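Local coordinates for protein beta 1-3 glucanase (Clostridium beijerinckii NCIMB 8052, PDB 5H4E) that probably hydrolyses beta-1,3-glycosidic bonds in beta-1,3-glucans through its family 64 glycoside hydrolase domain, at residues Pro3-Ser6 with Gly7-Thr10; Asn15-Asn18 with Gly19-Asn23; Leu200-Asp204 with Arg205-Pro209; Ala334-Trp337 with His338-Tyr342. All blocks are in the same frame, centred on the assembly; numbering follows the deposited sequence.

Interaction 1: Pro3-Ser6 with Gly7-Thr10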
loop_
_atom_site.group_PDB
_atom_site.type_symbol
_atom_site.label_atom_id
_atom_site.label_comp_id
_atom_site.label_asym_id
_atom_site.label_seq_id
_atom_site.Cartn_x
_atom_site.Cartn_y
_atom_site.Cartn_z
ATOM N N PRO A 3 -0.811 16.351 21.384
ATOM C CA PRO A 3 -2.038 16.552 22.154
ATOM C C PRO A 3 -2.954 15.345 22.045
ATOM O O PRO A 3 -3.151 14.815 20.950
ATOM C CB PRO A 3 -2.663 17.789 21.504
ATOM C CG PRO A 3 -2.079 17.833 20.137
ATOM C CD PRO A 3 -0.692 17.314 20.277
ATOM N N LEU A 4 -3.508 14.917 23.173
ATOM C CA LEU A 4 -4.351 13.735 23.191
ATOM C C LEU A 4 -5.772 14.079 23.614
ATOM O O LEU A 4 -6.007 15.051 24.331
ATOM C CB LEU A 4 -3.764 12.683 24.121
ATOM C CG LEU A 4 -2.283 12.419 23.819
ATOM C CD1 LEU A 4 -1.631 11.634 24.929
ATOM C CD2 LEU A 4 -2.132 11.699 22.473
ATOM N N LYS A 5 -6.715 13.276 23.149
ATOM C CA LYS A 5 -8.103 13.407 23.562
ATOM C C LYS A 5 -8.556 12.055 24.036
ATOM O O LYS A 5 -8.307 11.064 23.369
ATOM C CB LYS A 5 -8.991 13.897 22.419
ATOM C CG LYS A 5 -9.193 15.385 22.411
ATOM C CD LYS A 5 -9.766 15.877 21.087
ATOM C CE LYS A 5 -11.077 15.202 20.757
ATOM N NZ LYS A 5 -11.810 15.987 19.717
ATOM N N SER A 6 -9.212 12.008 25.189
ATOM C CA SER A 6 -9.742 10.748 25.671
ATOM C C SER A 6 -10.673 10.158 24.611
ATOM O O SER A 6 -11.579 10.839 24.120
ATOM C CB SER A 6 -10.472 10.933 27.004
ATOM O OG SER A 6 -10.736 9.673 27.599
ATOM N N GLY A 7 -10.417 8.911 24.227
ATOM C CA GLY A 7 -11.276 8.223 23.279
ATOM C C GLY A 7 -10.821 8.327 21.836
ATOM O O GLY A 7 -11.492 7.830 20.936
ATOM N N PHE A 8 -9.686 8.981 21.616
ATOM C CA PHE A 8 -9.146 9.176 20.269
ATOM C C PHE A 8 -7.700 8.739 20.199
ATOM O O PHE A 8 -7.047 8.552 21.225
ATOM C CB PHE A 8 -9.245 10.644 19.849
ATOM C CG PHE A 8 -10.646 11.119 19.650
ATOM C CD1 PHE A 8 -11.445 11.445 20.739
ATOM C CD2 PHE A 8 -11.170 11.236 18.375
ATOM C CE1 PHE A 8 -12.752 11.883 20.559
ATOM C CE2 PHE A 8 -12.474 11.677 18.184
ATOM C CZ PHE A 8 -13.267 12.000 19.280
ATOM N N VAL A 9 -7.211 8.552 18.980
ATOM C CA VAL A 9 -5.778 8.427 18.721
ATOM C C VAL A 9 -5.328 9.687 17.989
ATOM O O VAL A 9 -6.033 10.198 17.119
ATOM C CB VAL A 9 -5.436 7.174 17.878
ATOM C CG1 VAL A 9 -3.974 7.203 17.429
ATOM C CG2 VAL A 9 -5.731 5.898 18.667
ATOM N N THR A 10 -4.172 10.212 18.356
ATOM C CA THR A 10 -3.647 11.371 17.651
ATOM C C THR A 10 -2.597 10.933 16.636
ATOM O O THR A 10 -1.730 10.109 16.938
ATOM C CB THR A 10 -3.043 12.395 18.632
ATOM O OG1 THR A 10 -4.055 12.807 19.557
ATOM C CG2 THR A 10 -2.496 13.615 17.889
HETATM O O HOH W 1 -5.932 11.533 21.182
#
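Over one face of the F8 ring lies the aliphatic end of K5, with CE 3.7 Å above the ring plane and displaced toward the rim, while S6 O sits at the ring edge, 3.4 Å from F8 CD1. The two long side chains run side by side in the same direction, which lets K5 use both its carbon and its charge against the ring. CE makes a CH-pi contact with the face, and NZ follows as a cation-pi partner, 4.4 Å from the F8 centroid and 18° off the ring normal. The chain of K5 is bent at chi3 (57°), folding CE in over the phenyl group. NZ also donates a hydrogen bond to N46 O, and Y88 is a second cation-pi partner. The motif here is a type II beta turn from K5 to F8, placed just ahead of strand 9-16 and reversing the N-terminal segment onto the start of that strand. F8 N donates to K5 O across the turn at 3.1 Å, and G7 supplies the positive phi of the third position. Beyond the turn, T10 reaches back across to the first arm: its OG1 donates to P3 O at 2.6 Å, in the carbonyl plane. The methyl CD2 of L4 stands 3.7 Å from T10 OG1, its side chain crossing that of T10 at about a right angle. A water links the two arms inside the loop, accepting from K5 N at 2.7 Å and donating to T10 OG1 at 2.8 Å, so the threonine hydroxyl both gives and receives a bond.

Interaction 2: Asn15-Asn18 with Gly19-Asn23; sequences NNTN and GQYSN
N15 ND2 spends both of its N-H groups across the turn, one on Y21 O at 2.9 Å in an almost straight bond (173°), the other on N23 OD1, also 2.9 Å away. The motif between them is a type I' beta turn from T17 to Q20, closed by Q20 N donating to T17 O at 3.1 Å, and it turns the chain as it leaves strand 9-16. An Asx turn leads into it, with N15 OD1 accepting from T17 N and from T17 OG1, both lying in its carbonyl plane. With CG anti to the backbone nitrogen (chi1 -175°), the N15 amide points into the bend and has both its ends engaged, which fixes its rotation; its plane lies 32° from that of the N23 amide. T17 passes the chain of bonds onward, since its OG1 also accepts from Y21 N at 3.2 Å. The C-terminal W375 covers this region, touching T17 and Q20 and meeting the Y21 ring edge-to-face. G19 N, near the apex of the turn, donates to a water 2.6 Å away, and that water gives a weak, 3.5 Å bond to T17 OG1.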
loop_
_atom_site.group_PDB
_atom_site.type_symbol
_atom_site.label_atom_id
_atom_site.label_comp_id
_atom_site.label_asym_id
_atom_site.label_seq_id
_atom_site.Cartn_x
_atom_site.Cartn_y
_atom_site.Cartn_z
ATOM N N ASN A 15 7.514 17.519 10.348
ATOM C CA ASN A 15 8.212 18.023 9.163
ATOM C C ASN A 15 9.709 17.746 9.224
ATOM O O ASN A 15 10.444 18.414 9.968
ATOM C CB ASN A 15 7.936 19.529 9.035
ATOM C CG ASN A 15 8.508 20.154 7.767
ATOM O OD1 ASN A 15 9.291 19.546 7.044
ATOM N ND2 ASN A 15 8.116 21.390 7.506
ATOM N N ASN A 16 10.168 16.760 8.453
ATOM C CA ASN A 16 11.595 16.427 8.413
ATOM C C ASN A 16 12.206 16.703 7.040
ATOM O O ASN A 16 13.142 16.019 6.618
ATOM C CB ASN A 16 11.821 14.963 8.797
ATOM C CG ASN A 16 11.442 14.674 10.238
ATOM O OD1 ASN A 16 11.674 15.495 11.128
ATOM N ND2 ASN A 16 10.845 13.514 10.475
ATOM N N THR A 17 11.661 17.697 6.349
ATOM C CA THR A 17 12.088 18.006 4.986
ATOM C C THR A 17 13.319 18.915 4.969
ATOM O O THR A 17 13.787 19.322 3.897
ATOM C CB THR A 17 10.960 18.663 4.179
ATOM O OG1 THR A 17 10.674 19.970 4.698
ATOM C CG2 THR A 17 9.699 17.814 4.245
ATOM N N ASN A 18 13.845 19.212 6.156
ATOM C CA ASN A 18 15.093 19.977 6.301
ATOM C C ASN A 18 15.117 21.279 5.501
ATOM O O ASN A 18 16.151 21.660 4.959
ATOM C CB ASN A 18 16.294 19.117 5.898
ATOM C CG ASN A 18 16.648 18.066 6.945
ATOM O OD1 ASN A 18 16.514 18.300 8.151
ATOM N ND2 ASN A 18 17.112 16.902 6.483
ATOM N N GLY A 19 13.969 21.943 5.425
ATOM C CA GLY A 19 13.869 23.259 4.819
ATOM C C GLY A 19 13.317 23.270 3.407
ATOM O O GLY A 19 13.140 24.330 2.830
ATOM N N GLN A 20 13.050 22.095 2.837
ATOM C CA GLN A 20 12.479 22.042 1.497
ATOM C C GLN A 20 11.052 22.575 1.489
ATOM O O GLN A 20 10.641 23.253 0.549
ATOM C CB GLN A 20 12.493 20.619 0.947
ATOM C CG GLN A 20 12.230 20.579 -0.547
ATOM C CD GLN A 20 13.404 21.113 -1.352
ATOM O OE1 GLN A 20 14.506 21.295 -0.821
ATOM N NE2 GLN A 20 13.176 21.361 -2.642
ATOM N N TYR A 21 10.298 22.238 2.535
ATOM C CA TYR A 21 8.929 22.733 2.717
ATOM C C TYR A 21 8.685 23.173 4.161
ATOM O O TYR A 21 9.187 22.543 5.101
ATOM C CB TYR A 21 7.893 21.663 2.331
ATOM C CG TYR A 21 7.994 21.161 0.907
ATOM C CD1 TYR A 21 7.402 21.860 -0.149
ATOM C CD2 TYR A 21 8.673 19.981 0.615
ATOM C CE1 TYR A 21 7.493 21.398 -1.452
ATOM C CE2 TYR A 21 8.773 19.516 -0.679
ATOM C CZ TYR A 21 8.175 20.215 -1.708
ATOM O OH TYR A 21 8.281 19.742 -2.997
ATOM N N SER A 22 7.924 24.252 4.334
ATOM C CA SER A 22 7.503 24.704 5.664
ATOM C C SER A 22 6.193 24.010 6.019
ATOM O O SER A 22 5.575 23.399 5.158
ATOM C CB SER A 22 7.329 26.225 5.700
ATOM O OG SER A 22 6.292 26.623 4.825
ATOM N N ASN A 23 5.760 24.103 7.272
ATOM C CA ASN A 23 4.484 23.511 7.659
ATOM C C ASN A 23 3.301 24.165 6.942
ATOM O O ASN A 23 2.233 23.563 6.782
ATOM C CB ASN A 23 4.298 23.594 9.174
ATOM C CG ASN A 23 5.153 22.589 9.916
ATOM O OD1 ASN A 23 5.913 21.846 9.306
ATOM N ND2 ASN A 23 5.039 22.565 11.234
HETATM O O HOH W 2 12.033 21.935 7.233
#

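Interaction 3: Leu200-Asp204 with Arg205-Pro209; sequences LVHSD and RIYAP
D204 and R205 both carry CG between backbone N and carbonyl carbon (chi1 60° and 76°), and a further bend of the arginine at chi3 curls its guanidinium back onto the preceding carboxylate. In the resulting salt bridge NE and NH1 grip one oxygen, D204 OD2, side-on, each at 3.0 Å. OD2 lies close to the guanidinium plane, yet both nitrogens reach it from the same face of the carboxylate, the two planes being 80° apart. Q157 takes a bond from R205 NH2, and I134 O one from NH1. These residues lie at the bend of a small antiparallel reversal with one beta bridge: V201 and I206 form a non-hydrogen-bonded pair, framed by Y207 N donating to L200 O at 3.0 Å and H202 N donating to R205 O at 2.9 Å. I206 in turn pairs with F158 of strand 157-158. Beside the bridge, the Y207 ring directs its edge at the face of H202 in a T-shaped pair, centroids 4.8 Å apart. A water donates to D204 OD1 at 2.8 Å and also bonds to Y207 OH at 2.7 Å. L200 packs its CB 3.3 Å from Y207 O, a buried carbonyl oxygen with no polar partner in the model.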
loop_
_atom_site.group_PDB
_atom_site.type_symbol
_atom_site.label_atom_id
_atom_site.label_comp_id
_atom_site.label_asym_id
_atom_site.label_seq_id
_atom_site.Cartn_x
_atom_site.Cartn_y
_atom_site.Cartn_z
ATOM N N LEU A 200 11.313 2.798 -14.230
ATOM C CA LEU A 200 10.213 3.102 -13.316
ATOM C C LEU A 200 10.445 4.454 -12.657
ATOM O O LEU A 200 9.509 5.076 -12.149
ATOM C CB LEU A 200 10.069 2.008 -12.249
ATOM C CG LEU A 200 9.582 0.667 -12.799
ATOM C CD1 LEU A 200 9.502 -0.407 -11.676
ATOM C CD2 LEU A 200 8.244 0.813 -13.531
ATOM N N VAL A 201 11.704 4.892 -12.657
ATOM C CA VAL A 201 12.087 6.179 -12.097
ATOM C C VAL A 201 11.628 7.332 -12.978
ATOM O O VAL A 201 11.998 7.402 -14.154
ATOM C CB VAL A 201 13.616 6.303 -11.948
ATOM C CG1 VAL A 201 13.993 7.670 -11.387
ATOM C CG2 VAL A 201 14.148 5.208 -11.074
ATOM N N HIS A 202 10.829 8.227 -12.405
ATOM C CA HIS A 202 10.527 9.506 -13.039
ATOM C C HIS A 202 11.061 10.579 -12.120
ATOM O O HIS A 202 11.505 10.274 -11.015
ATOM C CB HIS A 202 9.016 9.674 -13.280
ATOM C CG HIS A 202 8.462 8.717 -14.295
ATOM N ND1 HIS A 202 7.808 9.131 -15.439
ATOM C CD2 HIS A 202 8.501 7.364 -14.356
ATOM C CE1 HIS A 202 7.448 8.075 -16.146
ATOM N NE2 HIS A 202 7.854 6.989 -15.512
ATOM N N SER A 203 11.012 11.835 -12.548
ATOM C CA SER A 203 11.583 12.892 -11.731
ATOM C C SER A 203 10.750 13.123 -10.460
ATOM O O SER A 203 11.294 13.510 -9.424
ATOM C CB SER A 203 11.712 14.189 -12.540
ATOM O OG SER A 203 10.438 14.668 -12.916
ATOM N N ASP A 204 9.446 12.867 -10.534
ATOM C CA ASP A 204 8.560 13.139 -9.400
ATOM C C ASP A 204 8.358 11.938 -8.467
ATOM O O ASP A 204 8.196 12.116 -7.257
ATOM C CB ASP A 204 7.189 13.644 -9.892
ATOM C CG ASP A 204 6.474 12.648 -10.787
ATOM O OD1 ASP A 204 7.147 11.829 -11.447
ATOM O OD2 ASP A 204 5.228 12.696 -10.834
ATOM N N ARG A 205 8.367 10.725 -9.022
ATOM C CA ARG A 205 8.208 9.517 -8.208
ATOM C C ARG A 205 8.745 8.294 -8.946
ATOM O O ARG A 205 8.962 8.330 -10.158
ATOM C CB ARG A 205 6.732 9.300 -7.837
ATOM C CG ARG A 205 5.851 8.765 -8.983
ATOM C CD ARG A 205 4.388 9.160 -8.826
ATOM N NE ARG A 205 4.258 10.610 -8.943
ATOM C CZ ARG A 205 3.828 11.419 -7.982
ATOM N NH1 ARG A 205 3.792 12.727 -8.209
ATOM N NH2 ARG A 205 3.417 10.931 -6.813
ATOM N N ILE A 206 8.956 7.205 -8.218
ATOM C CA ILE A 206 9.223 5.922 -8.860
ATOM C C ILE A 206 7.961 5.069 -8.818
ATOM O O ILE A 206 7.412 4.804 -7.743
ATOM C CB ILE A 206 10.371 5.153 -8.180
ATOM C CG1 ILE A 206 11.632 6.019 -8.118
ATOM C CG2 ILE A 206 10.649 3.834 -8.933
ATOM C CD1 ILE A 206 12.720 5.452 -7.193
ATOM N N TYR A 207 7.497 4.640 -9.984
ATOM C CA TYR A 207 6.289 3.833 -10.058
ATOM C C TYR A 207 6.575 2.402 -9.684
ATOM O O TYR A 207 7.588 1.841 -10.077
ATOM C CB TYR A 207 5.681 3.898 -11.469
ATOM C CG TYR A 207 5.165 5.285 -11.762
ATOM C CD1 TYR A 207 3.926 5.684 -11.289
ATOM C CD2 TYR A 207 5.932 6.206 -12.475
ATOM C CE1 TYR A 207 3.448 6.956 -11.517
ATOM C CE2 TYR A 207 5.463 7.497 -12.702
ATOM C CZ TYR A 207 4.219 7.857 -12.231
ATOM O OH TYR A 207 3.735 9.128 -12.453
ATOM N N ALA A 208 5.684 1.814 -8.900
ATOM C CA ALA A 208 5.693 0.372 -8.766
ATOM C C ALA A 208 5.497 -0.249 -10.151
ATOM O O ALA A 208 4.967 0.409 -11.069
ATOM C CB ALA A 208 4.610 -0.073 -7.780
ATOM N N PRO A 209 5.949 -1.504 -10.333
ATOM C CA PRO A 209 6.005 -2.123 -11.669
ATOM C C PRO A 209 4.726 -2.009 -12.507
ATOM O O PRO A 209 4.793 -1.612 -13.672
ATOM C CB PRO A 209 6.302 -3.588 -11.350
ATOM C CG PRO A 209 7.195 -3.508 -10.141
ATOM C CD PRO A 209 6.587 -2.363 -9.313
HETATM O O HOH W 3 5.599 10.745 -13.468
#

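Interaction 4: Ala334-Trp337 with His338-Tyr342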
loop_
_atom_site.group_PDB
_atom_site.type_symbol
_atom_site.label_atom_id
_atom_site.label_comp_id
_atom_site.label_asym_id
_atom_site.label_seq_id
_atom_site.Cartn_x
_atom_site.Cartn_y
_atom_site.Cartn_z
ATOM N N ALA A 334 10.250 -3.956 -5.033
ATOM C CA ALA A 334 9.925 -4.227 -3.632
ATOM C C ALA A 334 11.193 -4.428 -2.808
ATOM O O ALA A 334 11.334 -3.874 -1.717
ATOM C CB ALA A 334 9.027 -5.456 -3.515
ATOM N N LYS A 335 12.105 -5.232 -3.340
ATOM C CA LYS A 335 13.363 -5.522 -2.647
ATOM C C LYS A 335 14.138 -4.239 -2.334
ATOM O O LYS A 335 14.696 -4.107 -1.238
ATOM C CB LYS A 335 14.205 -6.489 -3.477
ATOM C CG LYS A 335 15.659 -6.712 -2.995
ATOM C CD LYS A 335 15.792 -7.235 -1.555
ATOM C CE LYS A 335 17.235 -7.746 -1.294
ATOM N NZ LYS A 335 17.458 -8.146 0.140
ATOM N N PHE A 336 14.157 -3.281 -3.264
ATOM C CA PHE A 336 14.846 -2.023 -2.976
ATOM C C PHE A 336 14.317 -1.344 -1.695
ATOM O O PHE A 336 15.102 -0.867 -0.862
ATOM C CB PHE A 336 14.749 -1.030 -4.149
ATOM C CG PHE A 336 15.642 0.173 -3.964
ATOM C CD1 PHE A 336 15.142 1.360 -3.463
ATOM C CD2 PHE A 336 17.002 0.083 -4.233
ATOM C CE1 PHE A 336 15.977 2.460 -3.258
ATOM C CE2 PHE A 336 17.838 1.168 -4.038
ATOM C CZ PHE A 336 17.325 2.356 -3.547
ATOM N N TRP A 337 12.999 -1.297 -1.519
ATOM C CA TRP A 337 12.469 -0.566 -0.358
ATOM C C TRP A 337 12.787 -1.343 0.925
ATOM O O TRP A 337 13.121 -0.745 1.945
ATOM C CB TRP A 337 10.958 -0.260 -0.554
ATOM C CG TRP A 337 10.829 0.467 -1.865
ATOM C CD1 TRP A 337 10.196 0.036 -2.998
ATOM C CD2 TRP A 337 11.483 1.696 -2.212
ATOM N NE1 TRP A 337 10.394 0.944 -4.020
ATOM C CE2 TRP A 337 11.184 1.966 -3.558
ATOM C CE3 TRP A 337 12.275 2.609 -1.500
ATOM C CZ2 TRP A 337 11.657 3.099 -4.207
ATOM C CZ3 TRP A 337 12.757 3.716 -2.147
ATOM C CH2 TRP A 337 12.440 3.957 -3.490
ATOM N N HIS A 338 12.759 -2.669 0.859
ATOM C CA HIS A 338 13.165 -3.460 2.009
ATOM C C HIS A 338 14.611 -3.135 2.372
ATOM O O HIS A 338 14.946 -3.002 3.549
ATOM C CB HIS A 338 12.989 -4.958 1.740
ATOM C CG HIS A 338 11.555 -5.392 1.748
ATOM N ND1 HIS A 338 10.868 -5.660 2.911
ATOM C CD2 HIS A 338 10.674 -5.571 0.737
ATOM C CE1 HIS A 338 9.621 -5.994 2.614
ATOM N NE2 HIS A 338 9.477 -5.944 1.301
ATOM N N ASP A 339 15.454 -2.956 1.358
ATOM C CA ASP A 339 16.873 -2.702 1.602
ATOM C C ASP A 339 17.104 -1.279 2.090
ATOM O O ASP A 339 18.212 -0.935 2.511
ATOM C CB ASP A 339 17.707 -2.962 0.340
ATOM C CG ASP A 339 17.923 -4.442 0.074
ATOM O OD1 ASP A 339 17.692 -5.268 0.982
ATOM O OD2 ASP A 339 18.337 -4.782 -1.054
ATOM N N HIS A 340 16.065 -0.454 2.042
ATOM C CA HIS A 340 16.172 0.927 2.522
ATOM C C HIS A 340 15.020 1.303 3.449
ATOM O O HIS A 340 14.261 2.225 3.186
ATOM C CB HIS A 340 16.252 1.885 1.328
ATOM C CG HIS A 340 17.465 1.652 0.487
ATOM N ND1 HIS A 340 17.529 0.652 -0.461
ATOM C CD2 HIS A 340 18.694 2.221 0.518
ATOM C CE1 HIS A 340 18.734 0.643 -1.005
ATOM N NE2 HIS A 340 19.458 1.586 -0.429
ATOM N N SER A 341 14.907 0.576 4.550
ATOM C CA SER A 341 13.854 0.820 5.525
ATOM C C SER A 341 14.304 0.309 6.884
ATOM O O SER A 341 15.214 -0.508 6.965
ATOM C CB SER A 341 12.554 0.132 5.103
ATOM O OG SER A 341 12.743 -1.272 5.016
ATOM N N TYR A 342 13.661 0.780 7.945
ATOM C CA TYR A 342 13.976 0.295 9.284
ATOM C C TYR A 342 13.650 -1.192 9.407
ATOM O O TYR A 342 12.526 -1.612 9.103
ATOM C CB TYR A 342 13.211 1.093 10.341
ATOM C CG TYR A 342 13.618 2.548 10.404
ATOM C CD1 TYR A 342 14.845 2.927 10.941
ATOM C CD2 TYR A 342 12.766 3.548 9.938
ATOM C CE1 TYR A 342 15.220 4.265 10.996
ATOM C CE2 TYR A 342 13.130 4.891 9.998
ATOM C CZ TYR A 342 14.356 5.242 10.524
ATOM O OH TYR A 342 14.709 6.577 10.570
#
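Helix 332-339 finishes here with two regular i to i+4 bonds, H338 N to A334 O at 3.2 Å and D339 N to K335 O at 2.9 Å, before the chain tightens into an i to i+3 bond from H340 N to W337 O at 3.0 Å. On the outer side, K335 reaches along the helix to D339, a salt bridge one turn apart in which NZ meets the syn lone pair of OD1 at 3.0 Å; a bend at chi2 (58°) also lays CE beside the carboxylate. One residue further on, F336 and H340 form an offset stack, centroids 4.0 Å apart and planes at 25°. H340 ND1 lies over the centre of the phenyl ring, and CE1 comes 3.2 Å from F336 CE2. Helix 182-192 lines this pair, with Y189 meeting F336 edge-to-face and L185 touching H340. H338 points elsewhere and uses both ring nitrogens, NE2 with D352 OD2 and ND1 with N344 O. The same H340 ring that stacks on F336 also bonds to its backbone: ND1 donates to F336 O at 2.9 Å, exactly in the imidazole plane. Because a carbonyl oxygen can only accept, this bond implies a proton on ND1, and bond and stack together fix the ring's rotation.

Read from the N terminus, the four contacts come strictly in series, and none nests in or crosses another. Interaction 1 turns the N-terminal segment onto the start of strand 9-16, and interaction 2 closes the reversal where that same strand ends, the two centres being about 25 Å apart. Strand 9-16 lies between strands 86-92 and 366-374 in a mixed sheet. Interaction 3 comes after helix 195-198 and leads into strand 206-207, whereas interaction 4 ends helix 332-339. These last two touch: I206 CD1 packs on W337 CZ2 at 3.9 Å, and both lie against Y189, so helix 182-192 is common ground for segments far apart in sequence.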